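Local coordinates for phenylacetic acid degradation protein PaaI (Thermus thermophilus HB8, PDB 1WLV) that binds coenzyme A and probably hydrolyses acyl-CoA thioesters, as a member of the hotdog-fold thioesterase superfamily, at residues Y44-S49 with A78-R83; A94-E99 with G112-L117. All coordinates share one frame; numbering follows the deposited sequence.

Contact 1: residues Y44-S49 with A78-R83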
ATOM      1  N   TYR A  44       4.956  11.595   6.898  1.00 13.07           N
ATOM      2  CA  TYR A  44       3.969  11.322   5.865  1.00 13.33           C
ATOM      3  C   TYR A  44       3.455  12.638   5.290  1.00 14.16           C
ATOM      4  O   TYR A  44       3.367  12.797   4.071  1.00 13.69           O
ATOM      5  CB  TYR A  44       2.801  10.510   6.434  1.00 12.52           C
ATOM      6  CG  TYR A  44       1.713  10.250   5.417  1.00 13.67           C
ATOM      7  CD1 TYR A  44       0.716  11.197   5.176  1.00 10.57           C
ATOM      8  CD2 TYR A  44       1.696   9.070   4.677  1.00 12.86           C
ATOM      9  CE1 TYR A  44      -0.274  10.973   4.226  1.00 11.01           C
ATOM     10  CE2 TYR A  44       0.713   8.838   3.724  1.00 14.94           C
ATOM     11  CZ  TYR A  44      -0.271   9.795   3.507  1.00 15.08           C
ATOM     12  OH  TYR A  44      -1.268   9.561   2.585  1.00 15.88           O
ATOM     13  N   ALA A  45       3.128  13.582   6.172  1.00 14.07           N
ATOM     14  CA  ALA A  45       2.624  14.885   5.745  1.00 13.65           C
ATOM     15  C   ALA A  45       3.621  15.560   4.808  1.00 14.13           C
ATOM     16  O   ALA A  45       3.235  16.184   3.816  1.00 13.43           O
ATOM     17  CB  ALA A  45       2.359  15.775   6.966  1.00 14.89           C
ATOM     18  N   LEU A  46       4.904  15.434   5.127  1.00 12.36           N
ATOM     19  CA  LEU A  46       5.954  16.026   4.302  1.00 14.52           C
ATOM     20  C   LEU A  46       5.963  15.406   2.905  1.00 14.06           C
ATOM     21  O   LEU A  46       5.924  16.116   1.900  1.00 13.82           O
ATOM     22  CB  LEU A  46       7.323  15.828   4.970  1.00 14.46           C
ATOM     23  CG  LEU A  46       8.563  16.106   4.115  1.00 15.60           C
ATOM     24  CD1 LEU A  46       8.608  17.572   3.696  1.00 15.82           C
ATOM     25  CD2 LEU A  46       9.807  15.743   4.909  1.00 16.19           C
ATOM     26  N   ALA A  47       6.010  14.078   2.845  1.00 14.47           N
ATOM     27  CA  ALA A  47       6.024  13.376   1.562  1.00 14.21           C
ATOM     28  C   ALA A  47       4.735  13.625   0.785  1.00 14.83           C
ATOM     29  O   ALA A  47       4.763  13.858  -0.427  1.00 13.67           O
ATOM     30  CB  ALA A  47       6.217  11.875   1.786  1.00 13.35           C
ATOM     31  N   ASP A  48       3.610  13.583   1.493  1.00 14.97           N
ATOM     32  CA  ASP A  48       2.299  13.798   0.889  1.00 16.13           C
ATOM     33  C   ASP A  48       2.189  15.194   0.282  1.00 15.75           C
ATOM     34  O   ASP A  48       1.516  15.390  -0.732  1.00 16.10           O
ATOM     35  CB  ASP A  48       1.204  13.599   1.945  1.00 16.83           C
ATOM     36  CG  ASP A  48      -0.198  13.733   1.373  1.00 19.09           C
ATOM     37  OD1 ASP A  48      -0.547  12.982   0.435  1.00 16.39           O
ATOM     38  OD2 ASP A  48      -0.955  14.589   1.874  1.00 20.18           O
ATOM     39  N   SER A  49       2.852  16.160   0.911  1.00 14.73           N
ATOM     40  CA  SER A  49       2.846  17.538   0.432  1.00 16.37           C
ATOM     41  C   SER A  49       3.600  17.673  -0.890  1.00 16.97           C
ATOM     42  O   SER A  49       3.139  18.362  -1.799  1.00 17.50           O
ATOM     43  CB  SER A  49       3.456  18.464   1.485  1.00 17.32           C
ATOM     44  OG  SER A  49       2.601  18.556   2.613  1.00 20.34           O
ATOM     45  N   ALA A  78      16.524  17.381  12.966  1.00 23.94           N
ATOM     46  CA  ALA A  78      16.832  16.781  11.677  1.00 22.68           C
ATOM     47  C   ALA A  78      16.211  17.541  10.510  1.00 23.24           C
ATOM     48  O   ALA A  78      15.016  17.853  10.520  1.00 20.90           O
ATOM     49  CB  ALA A  78      16.366  15.337  11.652  1.00 24.29           C
ATOM     50  N   ARG A  79      17.039  17.841   9.513  1.00 21.31           N
ATOM     51  CA  ARG A  79      16.589  18.530   8.307  1.00 22.42           C
ATOM     52  C   ARG A  79      16.108  17.441   7.366  1.00 22.48           C
ATOM     53  O   ARG A  79      16.791  16.432   7.174  1.00 22.92           O
ATOM     54  CB  ARG A  79      17.739  19.286   7.643  1.00 24.43           C
ATOM     55  CG  ARG A  79      18.210  20.526   8.381  1.00 29.54           C
ATOM     56  CD  ARG A  79      19.315  21.205   7.587  1.00 33.44           C
ATOM     57  NE  ARG A  79      18.915  21.441   6.200  1.00 39.01           N
ATOM     58  CZ  ARG A  79      19.735  21.864   5.241  1.00 40.93           C
ATOM     59  NH1 ARG A  79      21.010  22.104   5.513  1.00 41.26           N
ATOM     60  NH2 ARG A  79      19.281  22.044   4.008  1.00 41.24           N
ATOM     61  N   VAL A  80      14.942  17.647   6.768  1.00 20.61           N
ATOM     62  CA  VAL A  80      14.378  16.650   5.874  1.00 20.93           C
ATOM     63  C   VAL A  80      13.934  17.245   4.546  1.00 20.59           C
ATOM     64  O   VAL A  80      13.549  18.409   4.477  1.00 21.32           O
ATOM     65  CB  VAL A  80      13.157  15.967   6.529  1.00 21.85           C
ATOM     66  CG1 VAL A  80      13.562  15.324   7.839  1.00 23.87           C
ATOM     67  CG2 VAL A  80      12.064  16.994   6.782  1.00 23.34           C
ATOM     68  N   GLU A  81      14.001  16.429   3.499  1.00 19.94           N
ATOM     69  CA  GLU A  81      13.585  16.824   2.160  1.00 20.74           C
ATOM     70  C   GLU A  81      12.782  15.693   1.526  1.00 20.22           C
ATOM     71  O   GLU A  81      13.115  14.521   1.684  1.00 18.99           O
ATOM     72  CB  GLU A  81      14.794  17.131   1.266  1.00 22.93           C
ATOM     73  CG  GLU A  81      15.405  18.505   1.480  1.00 26.50           C
ATOM     74  CD  GLU A  81      16.544  18.804   0.514  1.00 28.57           C
ATOM     75  OE1 GLU A  81      17.087  19.923   0.573  1.00 29.58           O
ATOM     76  OE2 GLU A  81      16.896  17.924  -0.301  1.00 29.25           O
ATOM     77  N   ALA A  82      11.714  16.054   0.826  1.00 17.89           N
ATOM     78  CA  ALA A  82      10.885  15.078   0.143  1.00 18.97           C
ATOM     79  C   ALA A  82      10.892  15.458  -1.329  1.00 18.43           C
ATOM     80  O   ALA A  82      10.510  16.569  -1.689  1.00 18.23           O
ATOM     81  CB  ALA A  82       9.464  15.104   0.683  1.00 18.07           C
ATOM     82  N   ARG A  83      11.344  14.538  -2.172  1.00 18.05           N
ATOM     83  CA  ARG A  83      11.392  14.786  -3.603  1.00 18.97           C
ATOM     84  C   ARG A  83      10.418  13.866  -4.315  1.00 18.08           C
ATOM     85  O   ARG A  83      10.551  12.645  -4.265  1.00 17.80           O
ATOM     86  CB  ARG A  83      12.809  14.567  -4.139  1.00 20.73           C
ATOM     87  CG  ARG A  83      12.913  14.731  -5.647  1.00 27.47           C
ATOM     88  CD  ARG A  83      14.355  14.907  -6.091  1.00 30.98           C
ATOM     89  NE  ARG A  83      14.466  14.983  -7.544  1.00 34.55           N
ATOM     90  CZ  ARG A  83      14.291  13.949  -8.360  1.00 37.68           C
ATOM     91  NH1 ARG A  83      13.999  12.754  -7.864  1.00 40.29           N
ATOM     92  NH2 ARG A  83      14.405  14.110  -9.672  1.00 39.06           N
TER
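L46 on helix 40-55 lies against V80 and A82 on strand 79-89. This is the hotdog fold, in which a long helix is wrapped by an antiparallel sheet. The axes of the two short segments approach to 7.7 Å and run at 37° to each other. The contact is apolar, with no hydrogen bond across it.

L46 reaches the strand with its branch point and both methyls. CG stands anti to the backbone N (chi1 167°), which sends the branch point out from the helix. There CG meets the methyl of A82, and L46 CD1 sits beside it, 4.0 Å from A82 CB. CD2 is the methyl that goes to V80, and L46 CD2 lies 3.7 Å from V80 CB. V80 and A82 both point toward the helix, while E81 between them points away.

The small A82 lets the helix backbone come near. Its CB is 3.7 Å from L46 CG and only 3.9 Å from A47 CA. L11 and V23 also touch L46. Within the helix, A45 O takes two bonds from opposite faces of its carbonyl plane, one from S49 N and one from S49 OG, the latter at 2.7 Å.

Contact 2: residues A94-E99 with G112-L117. With COA (coenzyme A), chain J.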
ATOM      1  N   ALA A  94      -2.656   9.414 -11.755  1.00 15.87           N
ATOM      2  CA  ALA A  94      -1.220   9.616 -11.881  1.00 15.99           C
ATOM      3  C   ALA A  94      -0.580   9.056 -10.612  1.00 14.81           C
ATOM      4  O   ALA A  94      -1.167   9.121  -9.530  1.00 16.78           O
ATOM      5  CB  ALA A  94      -0.899  11.101 -12.031  1.00 17.17           C
ATOM      6  N   THR A  95       0.616   8.500 -10.747  1.00 13.89           N
ATOM      7  CA  THR A  95       1.312   7.914  -9.608  1.00 15.18           C
ATOM      8  C   THR A  95       2.698   8.530  -9.447  1.00 15.99           C
ATOM      9  O   THR A  95       3.408   8.762 -10.432  1.00 16.43           O
ATOM     10  CB  THR A  95       1.418   6.385  -9.786  1.00 14.59           C
ATOM     11  OG1 THR A  95       0.102   5.847  -9.964  1.00 14.92           O
ATOM     12  CG2 THR A  95       2.064   5.732  -8.565  1.00 13.77           C
ATOM     13  N   TYR A  96       3.071   8.799  -8.197  1.00 13.94           N
ATOM     14  CA  TYR A  96       4.350   9.419  -7.882  1.00 14.95           C
ATOM     15  C   TYR A  96       5.134   8.696  -6.805  1.00 14.17           C
ATOM     16  O   TYR A  96       4.559   8.134  -5.869  1.00 14.67           O
ATOM     17  CB  TYR A  96       4.140  10.865  -7.410  1.00 13.38           C
ATOM     18  CG  TYR A  96       3.420  11.729  -8.412  1.00 16.26           C
ATOM     19  CD1 TYR A  96       2.057  11.555  -8.660  1.00 15.79           C
ATOM     20  CD2 TYR A  96       4.118  12.661  -9.176  1.00 15.14           C
ATOM     21  CE1 TYR A  96       1.410  12.283  -9.657  1.00 15.69           C
ATOM     22  CE2 TYR A  96       3.483  13.392 -10.174  1.00 15.14           C
ATOM     23  CZ  TYR A  96       2.132  13.195 -10.412  1.00 17.06           C
ATOM     24  OH  TYR A  96       1.520  13.886 -11.431  1.00 17.70           O
ATOM     25  N   ARG A  97       6.452   8.714  -6.952  1.00 13.35           N
ATOM     26  CA  ARG A  97       7.339   8.132  -5.958  1.00 16.80           C
ATOM     27  C   ARG A  97       7.906   9.336  -5.220  1.00 16.83           C
ATOM     28  O   ARG A  97       8.332  10.307  -5.850  1.00 16.64           O
ATOM     29  CB  ARG A  97       8.487   7.344  -6.605  1.00 20.36           C
ATOM     30  CG  ARG A  97       9.650   7.108  -5.638  1.00 26.22           C
ATOM     31  CD  ARG A  97      10.694   6.119  -6.153  1.00 30.90           C
ATOM     32  NE  ARG A  97      11.288   6.507  -7.428  1.00 31.62           N
ATOM     33  CZ  ARG A  97      11.002   5.929  -8.591  1.00 33.26           C
ATOM     34  NH1 ARG A  97      10.129   4.929  -8.639  1.00 33.85           N
ATOM     35  NH2 ARG A  97      11.591   6.344  -9.704  1.00 32.47           N
ATOM     36  N   VAL A  98       7.883   9.292  -3.894  1.00 16.09           N
ATOM     37  CA  VAL A  98       8.421  10.394  -3.105  1.00 17.04           C
ATOM     38  C   VAL A  98       9.437   9.861  -2.109  1.00 18.21           C
ATOM     39  O   VAL A  98       9.101   9.056  -1.243  1.00 17.76           O
ATOM     40  CB  VAL A  98       7.314  11.138  -2.325  1.00 17.89           C
ATOM     41  CG1 VAL A  98       7.920  12.307  -1.559  1.00 16.13           C
ATOM     42  CG2 VAL A  98       6.232  11.624  -3.287  1.00 15.71           C
ATOM     43  N   GLU A  99      10.685  10.299  -2.243  1.00 16.92           N
ATOM     44  CA  GLU A  99      11.728   9.852  -1.330  1.00 17.35           C
ATOM     45  C   GLU A  99      11.923  10.887  -0.238  1.00 16.93           C
ATOM     46  O   GLU A  99      12.044  12.083  -0.519  1.00 17.75           O
ATOM     47  CB  GLU A  99      13.054   9.652  -2.067  1.00 20.59           C
ATOM     48  CG  GLU A  99      12.995   8.700  -3.250  1.00 25.71           C
ATOM     49  CD  GLU A  99      14.371   8.411  -3.819  1.00 30.77           C
ATOM     50  OE1 GLU A  99      15.207   9.339  -3.849  1.00 32.95           O
ATOM     51  OE2 GLU A  99      14.616   7.263  -4.244  1.00 33.59           O
ATOM     52  N   GLY A 112       2.379   7.274  -4.111  1.00 15.92           N
ATOM     53  CA  GLY A 112       1.019   7.775  -4.144  1.00 16.75           C
ATOM     54  C   GLY A 112       0.367   7.903  -5.503  1.00 17.22           C
ATOM     55  O   GLY A 112       1.020   8.173  -6.513  1.00 15.13           O
ATOM     56  N   THR A 113      -0.943   7.698  -5.517  1.00 15.73           N
ATOM     57  CA  THR A 113      -1.713   7.813  -6.740  1.00 15.58           C
ATOM     58  C   THR A 113      -2.812   8.841  -6.518  1.00 15.40           C
ATOM     59  O   THR A 113      -3.488   8.828  -5.488  1.00 14.94           O
ATOM     60  CB  THR A 113      -2.335   6.458  -7.132  1.00 16.49           C
ATOM     61  OG1 THR A 113      -1.286   5.521  -7.411  1.00 15.66           O
ATOM     62  CG2 THR A 113      -3.216   6.605  -8.361  1.00 15.85           C
ATOM     63  N   VAL A 114      -2.964   9.754  -7.473  1.00 16.24           N
ATOM     64  CA  VAL A 114      -4.001  10.771  -7.375  1.00 16.93           C
ATOM     65  C   VAL A 114      -5.106  10.470  -8.359  1.00 18.23           C
ATOM     66  O   VAL A 114      -4.924   9.710  -9.316  1.00 16.82           O
ATOM     67  CB  VAL A 114      -3.487  12.192  -7.719  1.00 15.95           C
ATOM     68  CG1 VAL A 114      -2.494  12.664  -6.684  1.00 15.59           C
ATOM     69  CG2 VAL A 114      -2.872  12.200  -9.117  1.00 14.31           C
ATOM     70  N   PHE A 115      -6.257  11.075  -8.101  1.00 18.38           N
ATOM     71  CA  PHE A 115      -7.416  10.951  -8.963  1.00 20.00           C
ATOM     72  C   PHE A 115      -7.472  12.334  -9.605  1.00 20.40           C
ATOM     73  O   PHE A 115      -7.530  13.341  -8.899  1.00 19.93           O
ATOM     74  CB  PHE A 115      -8.673  10.681  -8.124  1.00 18.60           C
ATOM     75  CG  PHE A 115      -9.942  10.608  -8.927  1.00 21.87           C
ATOM     76  CD1 PHE A 115     -10.568  11.767  -9.379  1.00 21.60           C
ATOM     77  CD2 PHE A 115     -10.520   9.378  -9.222  1.00 22.20           C
ATOM     78  CE1 PHE A 115     -11.754  11.702 -10.113  1.00 22.16           C
ATOM     79  CE2 PHE A 115     -11.709   9.299  -9.958  1.00 23.11           C
ATOM     80  CZ  PHE A 115     -12.326  10.465 -10.402  1.00 24.01           C
ATOM     81  N   ARG A 116      -7.423  12.383 -10.933  1.00 20.19           N
ATOM     82  CA  ARG A 116      -7.443  13.659 -11.646  1.00 21.69           C
ATOM     83  C   ARG A 116      -8.874  14.115 -11.906  1.00 21.85           C
ATOM     84  O   ARG A 116      -9.576  13.536 -12.729  1.00 21.27           O
ATOM     85  CB  ARG A 116      -6.672  13.529 -12.966  1.00 21.49           C
ATOM     86  CG  ARG A 116      -5.233  13.056 -12.780  1.00 21.80           C
ATOM     87  CD  ARG A 116      -4.463  13.045 -14.091  1.00 22.13           C
ATOM     88  NE  ARG A 116      -4.268  14.391 -14.622  1.00 22.15           N
ATOM     89  CZ  ARG A 116      -3.880  14.654 -15.867  1.00 22.99           C
ATOM     90  NH1 ARG A 116      -3.647  13.663 -16.715  1.00 22.55           N
ATOM     91  NH2 ARG A 116      -3.730  15.912 -16.265  1.00 22.84           N
ATOM     92  N   LEU A 117      -9.292  15.159 -11.195  1.00 22.40           N
ATOM     93  CA  LEU A 117     -10.645  15.690 -11.323  1.00 23.48           C
ATOM     94  C   LEU A 117     -10.963  16.117 -12.747  1.00 23.60           C
ATOM     95  O   LEU A 117     -10.077  16.710 -13.397  1.00 23.08           O
ATOM     96  CB  LEU A 117     -10.830  16.879 -10.371  1.00 22.01           C
ATOM     97  CG  LEU A 117     -10.635  16.573  -8.882  1.00 23.57           C
ATOM     98  CD1 LEU A 117     -10.683  17.860  -8.072  1.00 23.58           C
ATOM     99  CD2 LEU A 117     -11.706  15.605  -8.418  1.00 24.76           C
TER
HETATM  100  N1A COA J2003     -17.560  18.700  -1.839  1.00 37.88           N
HETATM  101  C2A COA J2003     -18.195  17.914  -0.929  1.00 38.87           C
HETATM  102  N3A COA J2003     -18.218  16.570  -1.146  1.00 37.64           N
HETATM  103  C4A COA J2003     -17.646  15.955  -2.212  1.00 37.65           C
HETATM  104  C5A COA J2003     -16.975  16.775  -3.172  1.00 37.90           C
HETATM  105  C6A COA J2003     -16.966  18.142  -2.930  1.00 38.05           C
HETATM  106  N6A COA J2003     -16.340  18.966  -3.819  1.00 36.74           N
HETATM  107  N7A COA J2003     -16.468  15.953  -4.165  1.00 37.79           N
HETATM  108  C8A COA J2003     -16.833  14.718  -3.793  1.00 37.89           C
HETATM  109  N9A COA J2003     -17.532  14.647  -2.649  1.00 36.47           N
HETATM  110  C1B COA J2003     -18.005  13.362  -2.136  1.00 36.18           C
HETATM  111  C2B COA J2003     -19.372  12.837  -2.603  1.00 36.11           C
HETATM  112  O2B COA J2003     -20.499  13.608  -2.189  1.00 38.83           O
HETATM  113  C3B COA J2003     -19.353  11.383  -2.121  1.00 34.98           C
HETATM  114  O3B COA J2003     -19.679  11.270  -0.713  1.00 35.19           O
HETATM  115  P3B COA J2003     -21.082  10.625  -0.438  1.00 36.63           P
HETATM  116  O7A COA J2003     -21.148   9.180  -1.016  1.00 35.11           O
HETATM  117  O8A COA J2003     -22.210  11.481  -1.092  1.00 34.64           O
HETATM  118  O9A COA J2003     -21.156  10.635   1.112  1.00 35.60           O
HETATM  119  C4B COA J2003     -17.875  11.037  -2.407  1.00 34.94           C
HETATM  120  O4B COA J2003     -17.134  12.229  -2.153  1.00 33.98           O
HETATM  121  C5B COA J2003     -17.586  10.549  -3.856  1.00 33.41           C
HETATM  122  O5B COA J2003     -17.826  11.534  -4.914  1.00 33.25           O
HETATM  123  P1A COA J2003     -18.402  11.207  -6.327  1.00 29.84           P
HETATM  124  O1A COA J2003     -19.070   9.811  -6.371  1.00 30.89           O
HETATM  125  O2A COA J2003     -19.388  12.365  -6.668  1.00 32.08           O
HETATM  126  O3A COA J2003     -17.285  11.300  -7.410  1.00 27.67           O
HETATM  127  P2A COA J2003     -15.961  10.495  -7.616  1.00 24.32           P
HETATM  128  O4A COA J2003     -16.291   9.021  -7.807  1.00 24.09           O
HETATM  129  O5A COA J2003     -15.306  11.108  -8.870  1.00 24.30           O
HETATM  130  O6A COA J2003     -14.977  10.720  -6.412  1.00 25.54           O
HETATM  131  CBP COA J2003     -12.749  10.974  -5.456  1.00 22.58           C
HETATM  132  CCP COA J2003     -13.633  10.133  -6.387  1.00 22.18           C
HETATM  133  CDP COA J2003     -11.339  10.350  -5.426  1.00 20.40           C
HETATM  134  CEP COA J2003     -12.654  12.379  -6.102  1.00 22.04           C
HETATM  135  CAP COA J2003     -13.446  10.957  -4.074  1.00 21.63           C
HETATM  136  OAP COA J2003     -13.485   9.610  -3.583  1.00 22.07           O
HETATM  137  C9P COA J2003     -12.834  11.876  -3.013  1.00 23.15           C
HETATM  138  O9P COA J2003     -13.172  13.051  -2.894  1.00 23.86           O
HETATM  139  N8P COA J2003     -11.903  11.274  -2.245  1.00 20.69           N
HETATM  140  C7P COA J2003     -11.231  12.031  -1.190  1.00 21.81           C
HETATM  141  C6P COA J2003      -9.986  12.769  -1.711  1.00 22.13           C
HETATM  142  C5P COA J2003      -9.329  13.536  -0.577  1.00 22.92           C
HETATM  143  O5P COA J2003      -9.964  14.275   0.171  1.00 22.69           O
HETATM  144  N4P COA J2003      -8.001  13.307  -0.499  1.00 23.21           N
HETATM  145  C3P COA J2003      -7.144  13.935   0.519  1.00 23.35           C
HETATM  146  C2P COA J2003      -6.981  15.450   0.313  1.00 25.27           C
HETATM  147  S1P COA J2003      -6.279  15.866  -1.301  1.00 26.63           S
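The Y96 ring has G112 O and V114 CG2 at its edge, near its plane.

The F115 ring carries coenzyme A on one face: COA CCP lies 4.1 Å above the plane, over the ring centre. The methyl CDP lies by CG and the methyl CEP by CD1, and the phosphate oxygen O5A comes 3.4 Å from F115 CZ. The side chain leaves its strand pointing away from 94-99, and CG anti to the backbone N (chi1 177°) sets the ring against the pantetheine arm. With an alanine in place of F115, that arm would probably lose the ring it rests on, and a gap would open beside O5A. T93 of the fourth subunit also packs on F115, and that subunit's S90, R91 and R92 bond the ligand.

The backbones form an antiparallel beta hairpin, the last two strands in the chain. Y96 and G112 make a hydrogen-bonded pair, with Y96 N 2.7 Å from G112 O and G112 N 2.9 Å from Y96 O. V114 N gives a 2.8 Å bond to A94 O; the return bond is weak.

T95 and T113 form the non-hydrogen-bonded pair between them. Their hydroxyls share a hydrogen bond on the face away from Y96 and V114, T95 OG1 to T113 OG1 at 2.9 Å. A94 CB touches V114 CG2 at 3.7 Å.

From the N terminus, the chain runs through helix 4-8 and strands 12-17 and 20-26 to helix 40-55. Contact 1 ties this helix to strand 79-89, near the middle of the sheet. It closes a loop of the 28 residues between its segments, which contain strand 61-70, an outermost strand of the sheet within this chain. Contact 2 follows in series, neither nested in contact 1 nor crossing it, and closes the hairpin of strands 93-102 and 105-116. The two contacts meet because strands 79-89 and 93-102 are neighbours. R83 N lies 3.0 Å from E99 O, a probable hydrogen bond. V98 of strand 93-102 reaches the helix at A47 and the neighbouring strand at A82.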